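Local coordinates for dicer Related Helicase (Caenorhabditis elegans, PDB 6M6S), which binds 5'-triphosphate double-stranded RNA through its RIG-I-like C-terminal domain and, as an RLR-subfamily helicase, probably hydrolyses ATP, at residues Lys8-Cys22 with Leu90-Asp102. Numbering follows the deposited sequence. Where two conformers were deposited one is given.
With ZN (zinc ion), chain F.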
loop_
_atom_site.group_PDB
_atom_site.type_symbol
_atom_site.label_atom_id
_atom_site.label_comp_id
_atom_site.label_asym_id
_atom_site.label_seq_id
_atom_site.Cartn_x
_atom_site.Cartn_y
_atom_site.Cartn_z
ATOM N N LYS B 8 -4.778 3.796 -19.100
ATOM C CA LYS B 8 -5.751 4.612 -18.391
ATOM C C LYS B 8 -5.178 5.803 -17.642
ATOM O O LYS B 8 -4.075 5.741 -17.068
ATOM C CB LYS B 8 -6.488 3.739 -17.409
ATOM C CG LYS B 8 -7.169 2.566 -18.122
ATOM C CD LYS B 8 -7.967 1.685 -17.155
ATOM C CE LYS B 8 -8.675 0.537 -17.902
ATOM N NZ LYS B 8 -9.032 -0.613 -17.007
ATOM N N ILE B 9 -5.949 6.883 -17.608
ATOM C CA ILE B 9 -5.590 8.020 -16.797
ATOM C C ILE B 9 -6.206 7.859 -15.413
ATOM O O ILE B 9 -7.362 7.402 -15.260
ATOM C CB ILE B 9 -6.065 9.299 -17.449
ATOM C CG1 ILE B 9 -5.314 9.442 -18.778
ATOM C CG2 ILE B 9 -5.853 10.498 -16.512
ATOM C CD1 ILE B 9 -5.657 10.662 -19.567
ATOM N N TYR B 10 -5.414 8.165 -14.382
ATOM C CA TYR B 10 -5.878 8.099 -13.029
ATOM C C TYR B 10 -5.927 9.453 -12.406
ATOM O O TYR B 10 -5.101 10.320 -12.715
ATOM C CB TYR B 10 -4.929 7.203 -12.166
ATOM C CG TYR B 10 -5.102 5.735 -12.472
ATOM C CD1 TYR B 10 -4.607 5.187 -13.646
ATOM C CD2 TYR B 10 -5.741 4.913 -11.583
ATOM C CE1 TYR B 10 -4.756 3.844 -13.954
ATOM C CE2 TYR B 10 -5.911 3.561 -11.890
ATOM C CZ TYR B 10 -5.384 3.042 -13.046
ATOM O OH TYR B 10 -5.526 1.717 -13.344
ATOM N N LYS B 11 -6.876 9.639 -11.488
ATOM C CA LYS B 11 -6.872 10.817 -10.645
ATOM C C LYS B 11 -6.057 10.542 -9.395
ATOM O O LYS B 11 -6.176 9.452 -8.798
ATOM C CB LYS B 11 -8.299 11.114 -10.229
ATOM C CG LYS B 11 -9.094 11.719 -11.358
ATOM C CD LYS B 11 -10.495 12.064 -10.890
ATOM C CE LYS B 11 -11.430 12.174 -12.100
ATOM N NZ LYS B 11 -12.845 12.261 -11.630
ATOM N N LEU B 12 -5.213 11.470 -8.960
ATOM C CA LEU B 12 -4.487 11.315 -7.694
ATOM C C LEU B 12 -5.193 12.135 -6.632
ATOM O O LEU B 12 -5.291 13.390 -6.774
ATOM C CB LEU B 12 -3.053 11.844 -7.823
ATOM C CG LEU B 12 -2.059 10.842 -8.447
ATOM C CD1 LEU B 12 -2.483 10.298 -9.791
ATOM C CD2 LEU B 12 -0.627 11.447 -8.512
ATOM N N MET B 13 -5.677 11.496 -5.558
ATOM C CA MET B 13 -6.523 12.174 -4.564
ATOM C C MET B 13 -5.913 12.050 -3.195
ATOM O O MET B 13 -5.200 11.086 -2.941
ATOM C CB MET B 13 -7.887 11.499 -4.425
ATOM C CG MET B 13 -8.382 10.800 -5.647
ATOM S SD MET B 13 -8.984 12.048 -6.748
ATOM C CE MET B 13 -10.511 12.571 -5.988
ATOM N N CYS B 14 -6.282 12.981 -2.321
ATOM C CA CYS B 14 -5.938 12.915 -0.893
ATOM C C CYS B 14 -6.630 11.693 -0.287
ATOM O O CYS B 14 -7.865 11.565 -0.356
ATOM C CB CYS B 14 -6.399 14.185 -0.198
ATOM S SG CYS B 14 -5.961 14.170 1.565
ATOM N N SER B 15 -5.850 10.809 0.326
ATOM C CA SER B 15 -6.424 9.585 0.913
ATOM C C SER B 15 -7.300 9.915 2.113
ATOM O O SER B 15 -8.175 9.143 2.490
ATOM C CB SER B 15 -5.335 8.596 1.334
ATOM O OG SER B 15 -4.670 7.966 0.238
ATOM N N ASN B 16 -7.040 11.046 2.737
ATOM C CA ASN B 16 -7.798 11.515 3.894
ATOM C C ASN B 16 -9.146 12.202 3.611
ATOM O O ASN B 16 -10.154 11.915 4.282
ATOM C CB ASN B 16 -6.866 12.399 4.736
ATOM C CG ASN B 16 -7.336 12.558 6.148
ATOM O OD1 ASN B 16 -7.441 11.570 6.901
ATOM N ND2 ASN B 16 -7.645 13.797 6.534
ATOM N N CYS B 17 -9.203 13.102 2.624
ATOM C CA CYS B 17 -10.443 13.819 2.321
ATOM C C CYS B 17 -10.972 13.667 0.870
ATOM O O CYS B 17 -11.995 14.261 0.564
ATOM C CB CYS B 17 -10.315 15.317 2.625
ATOM S SG CYS B 17 -9.222 16.202 1.445
ATOM N N SER B 18 -10.281 12.900 0.014
ATOM C CA SER B 18 -10.678 12.699 -1.405
ATOM C C SER B 18 -10.575 13.895 -2.324
ATOM O O SER B 18 -11.135 13.868 -3.402
ATOM C CB SER B 18 -12.107 12.128 -1.540
ATOM O OG SER B 18 -12.169 10.935 -0.791
ATOM N N LYS B 19 -9.883 14.947 -1.918
ATOM C CA LYS B 19 -9.743 16.085 -2.829
ATOM C C LYS B 19 -8.726 15.728 -3.917
ATOM O O LYS B 19 -7.682 15.122 -3.625
ATOM C CB LYS B 19 -9.268 17.287 -2.035
ATOM C CG LYS B 19 -9.096 18.547 -2.851
ATOM C CD LYS B 19 -8.367 19.566 -2.032
ATOM C CE LYS B 19 -8.240 20.834 -2.804
ATOM N NZ LYS B 19 -9.558 21.137 -3.419
ATOM N N GLU B 20 -9.018 16.094 -5.169
ATOM C CA GLU B 20 -8.132 15.716 -6.275
ATOM C C GLU B 20 -6.933 16.650 -6.384
ATOM O O GLU B 20 -7.111 17.861 -6.330
ATOM C CB GLU B 20 -8.916 15.677 -7.602
ATOM C CG GLU B 20 -7.994 15.401 -8.815
ATOM C CD GLU B 20 -8.734 15.354 -10.162
ATOM O OE1 GLU B 20 -9.993 15.305 -10.177
ATOM O OE2 GLU B 20 -8.023 15.360 -11.199
ATOM N N PHE B 21 -5.716 16.133 -6.515
ATOM C CA PHE B 21 -4.580 17.054 -6.730
ATOM C C PHE B 21 -4.242 17.224 -8.207
ATOM O O PHE B 21 -4.020 18.347 -8.701
ATOM C CB PHE B 21 -3.377 16.440 -6.031
ATOM C CG PHE B 21 -3.491 16.415 -4.519
ATOM C CD1 PHE B 21 -3.781 17.556 -3.818
ATOM C CD2 PHE B 21 -3.348 15.232 -3.814
ATOM C CE1 PHE B 21 -3.880 17.517 -2.453
ATOM C CE2 PHE B 21 -3.426 15.216 -2.454
ATOM C CZ PHE B 21 -3.727 16.344 -1.775
ATOM N N CYS B 22 -4.184 16.117 -8.941
ATOM C CA CYS B 22 -3.808 16.154 -10.350
ATOM C C CYS B 22 -4.052 14.801 -11.036
ATOM O O CYS B 22 -4.399 13.827 -10.367
ATOM C CB CYS B 22 -2.300 16.530 -10.533
ATOM S SG CYS B 22 -1.142 15.220 -9.884
ATOM N N LEU B 90 4.436 14.464 -4.217
ATOM C CA LEU B 90 3.386 13.859 -3.411
ATOM C C LEU B 90 3.849 12.479 -2.934
ATOM O O LEU B 90 4.427 11.721 -3.712
ATOM C CB LEU B 90 2.130 13.729 -4.229
ATOM C CG LEU B 90 1.479 15.044 -4.653
ATOM C CD1 LEU B 90 0.392 14.821 -5.721
ATOM C CD2 LEU B 90 0.895 15.694 -3.334
ATOM N N SER B 91 3.621 12.151 -1.665
ATOM C CA SER B 91 4.049 10.863 -1.101
ATOM C C SER B 91 2.999 9.799 -1.522
ATOM O O SER B 91 1.790 10.064 -1.358
ATOM C CB SER B 91 3.996 10.946 0.410
ATOM O OG SER B 91 4.238 9.631 0.957
ATOM N N VAL B 92 3.423 8.610 -1.977
ATOM C CA VAL B 92 2.407 7.590 -2.291
ATOM C C VAL B 92 1.576 7.226 -1.093
ATOM O O VAL B 92 0.432 6.788 -1.222
ATOM C CB VAL B 92 2.961 6.228 -2.739
ATOM C CG1 VAL B 92 3.135 6.170 -4.218
ATOM C CG2 VAL B 92 4.215 5.799 -1.952
ATOM N N LYS B 93 2.136 7.351 0.112
ATOM C CA LYS B 93 1.355 7.050 1.323
ATOM C C LYS B 93 0.154 7.956 1.608
ATOM O O LYS B 93 -0.685 7.604 2.404
ATOM C CB LYS B 93 2.264 7.123 2.540
ATOM C CG LYS B 93 3.421 6.178 2.485
ATOM C CD LYS B 93 4.445 6.619 3.536
ATOM C CE LYS B 93 5.635 5.678 3.554
ATOM N NZ LYS B 93 6.445 5.861 4.798
ATOM N N ALA B 94 0.088 9.148 0.965
ATOM C CA ALA B 94 -0.962 10.083 1.227
ATOM C C ALA B 94 -1.991 10.089 0.114
ATOM O O ALA B 94 -2.970 10.842 0.221
ATOM C CB ALA B 94 -0.319 11.488 1.248
ATOM N N LEU B 95 -1.779 9.220 -0.872
ATOM C CA LEU B 95 -2.585 9.213 -2.116
ATOM C C LEU B 95 -3.499 8.002 -2.263
ATOM O O LEU B 95 -3.162 6.868 -1.867
ATOM C CB LEU B 95 -1.680 9.223 -3.326
ATOM C CG LEU B 95 -0.826 10.502 -3.480
ATOM C CD1 LEU B 95 -0.000 10.332 -4.729
ATOM C CD2 LEU B 95 -1.705 11.770 -3.538
ATOM N N THR B 96 -4.667 8.270 -2.843
ATOM C CA THR B 96 -5.505 7.216 -3.399
ATOM C C THR B 96 -5.534 7.478 -4.891
ATOM O O THR B 96 -5.757 8.624 -5.348
ATOM C CB THR B 96 -6.899 7.273 -2.818
ATOM O OG1 THR B 96 -6.815 6.938 -1.412
ATOM C CG2 THR B 96 -7.795 6.175 -3.410
ATOM N N PHE B 97 -5.309 6.441 -5.709
ATOM C CA PHE B 97 -5.398 6.561 -7.161
ATOM C C PHE B 97 -6.773 6.106 -7.613
ATOM O O PHE B 97 -7.239 5.038 -7.205
ATOM C CB PHE B 97 -4.326 5.706 -7.811
ATOM C CG PHE B 97 -2.937 6.119 -7.418
ATOM C CD1 PHE B 97 -2.257 7.074 -8.140
ATOM C CD2 PHE B 97 -2.333 5.558 -6.322
ATOM C CE1 PHE B 97 -0.979 7.446 -7.745
ATOM C CE2 PHE B 97 -1.064 5.938 -5.910
ATOM C CZ PHE B 97 -0.388 6.890 -6.680
ATOM N N VAL B 98 -7.453 6.946 -8.415
ATOM C CA VAL B 98 -8.816 6.552 -8.808
ATOM C C VAL B 98 -8.897 6.474 -10.330
ATOM O O VAL B 98 -8.495 7.441 -11.014
ATOM C CB VAL B 98 -9.818 7.580 -8.302
ATOM C CG1 VAL B 98 -11.205 7.332 -8.952
ATOM C CG2 VAL B 98 -9.824 7.619 -6.757
ATOM N N GLN B 99 -9.439 5.378 -10.857
ATOM C CA GLN B 99 -9.752 5.291 -12.286
ATOM C C GLN B 99 -11.240 5.545 -12.408
ATOM O O GLN B 99 -12.058 4.689 -12.126
ATOM C CB GLN B 99 -9.401 3.913 -12.859
ATOM C CG GLN B 99 -8.889 4.006 -14.310
ATOM C CD GLN B 99 -9.914 4.654 -15.255
ATOM O OE1 GLN B 99 -11.068 4.232 -15.297
ATOM N NE2 GLN B 99 -9.498 5.689 -15.992
ATOM N N GLU B 100 -11.613 6.747 -12.851
ATOM C CA GLU B 100 -13.024 7.142 -12.956
ATOM C C GLU B 100 -13.919 6.229 -13.795
ATOM O O GLU B 100 -15.059 5.943 -13.426
ATOM C CB GLU B 100 -13.108 8.587 -13.507
ATOM C CG GLU B 100 -12.492 8.761 -14.901
ATOM C CD GLU B 100 -11.029 9.237 -14.885
ATOM O OE1 GLU B 100 -10.744 10.257 -15.575
ATOM O OE2 GLU B 100 -10.165 8.590 -14.213
ATOM N N SER B 101 -13.419 5.769 -14.937
ATOM C CA SER B 101 -14.266 4.977 -15.812
ATOM C C SER B 101 -14.567 3.588 -15.276
ATOM O O SER B 101 -15.686 3.052 -15.457
ATOM C CB SER B 101 -13.631 4.882 -17.190
ATOM O OG SER B 101 -13.735 6.160 -17.813
ATOM N N ASP B 102 -13.556 2.996 -14.647
ATOM C CA ASP B 102 -13.652 1.675 -14.036
ATOM C C ASP B 102 -14.300 1.674 -12.647
ATOM O O ASP B 102 -14.532 0.586 -12.087
ATOM C CB ASP B 102 -12.257 1.050 -13.905
ATOM C CG ASP B 102 -11.559 0.889 -15.243
ATOM O OD1 ASP B 102 -12.251 0.884 -16.292
ATOM O OD2 ASP B 102 -10.308 0.779 -15.247
HETATM ZN ZN ZN F . -7.110 16.210 2.155
HETATM O O HOH W 1 -8.615 0.469 -13.038
HETATM O O HOH W 2 -9.337 9.285 -1.052
#
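Strands 11-14 and 95-99 are the two central strands of a four-stranded antiparallel sheet. Lys11 N hydrogen-bonds to Val98 O at 2.8 Å, and Val98 N returns a bond to Lys11 O. Met13 and Thr96 form the next hydrogen-bonded pair. Ser15 N to Ala94 O carries the pairing past the strand end.

On the buried face, Leu12 and Phe97 lie side by side, and Leu12 CD1 is 3.6 Å from Phe97 CD1. Leu95 CD2 meets the edge of the Phe21 ring at CD2 (3.8 Å). Trp111 of helix 111-117 touches Leu12 and Leu95. On the other face, Met13 CG packs on Val98 CG2 in the conformer given.

This sheet belongs to the RIG-I-type C-terminal domain, which is built round a four-cysteine zinc site. Cys14 and Cys17 bind the zinc ion, and Cys69 and Cys72 complete the site. Cys14 CB leads away from strand 95-99, and with SG anti to the backbone N (chi1 -179°) the sulfur is turned to the zinc ion, 2.4 Å away.

At the other end, Gln99 CG sits over one face of the Tyr10 ring, 4.0 Å from the centroid. The bend at chi2 (-59°) then turns the amide off toward Ile9. NE2 donates to Ile9 O (2.8 Å), while OE1 accepts from Asp102 N. With an alanine here, Ile9 O and Asp102 N would probably lose these partners and the Tyr10 ring its CH-pi contact. Beyond it, the extended Lys8 chain brings NZ to the syn side of Asp102 OD2, tilted from the carboxylate plane, in a 2.6 Å salt bridge.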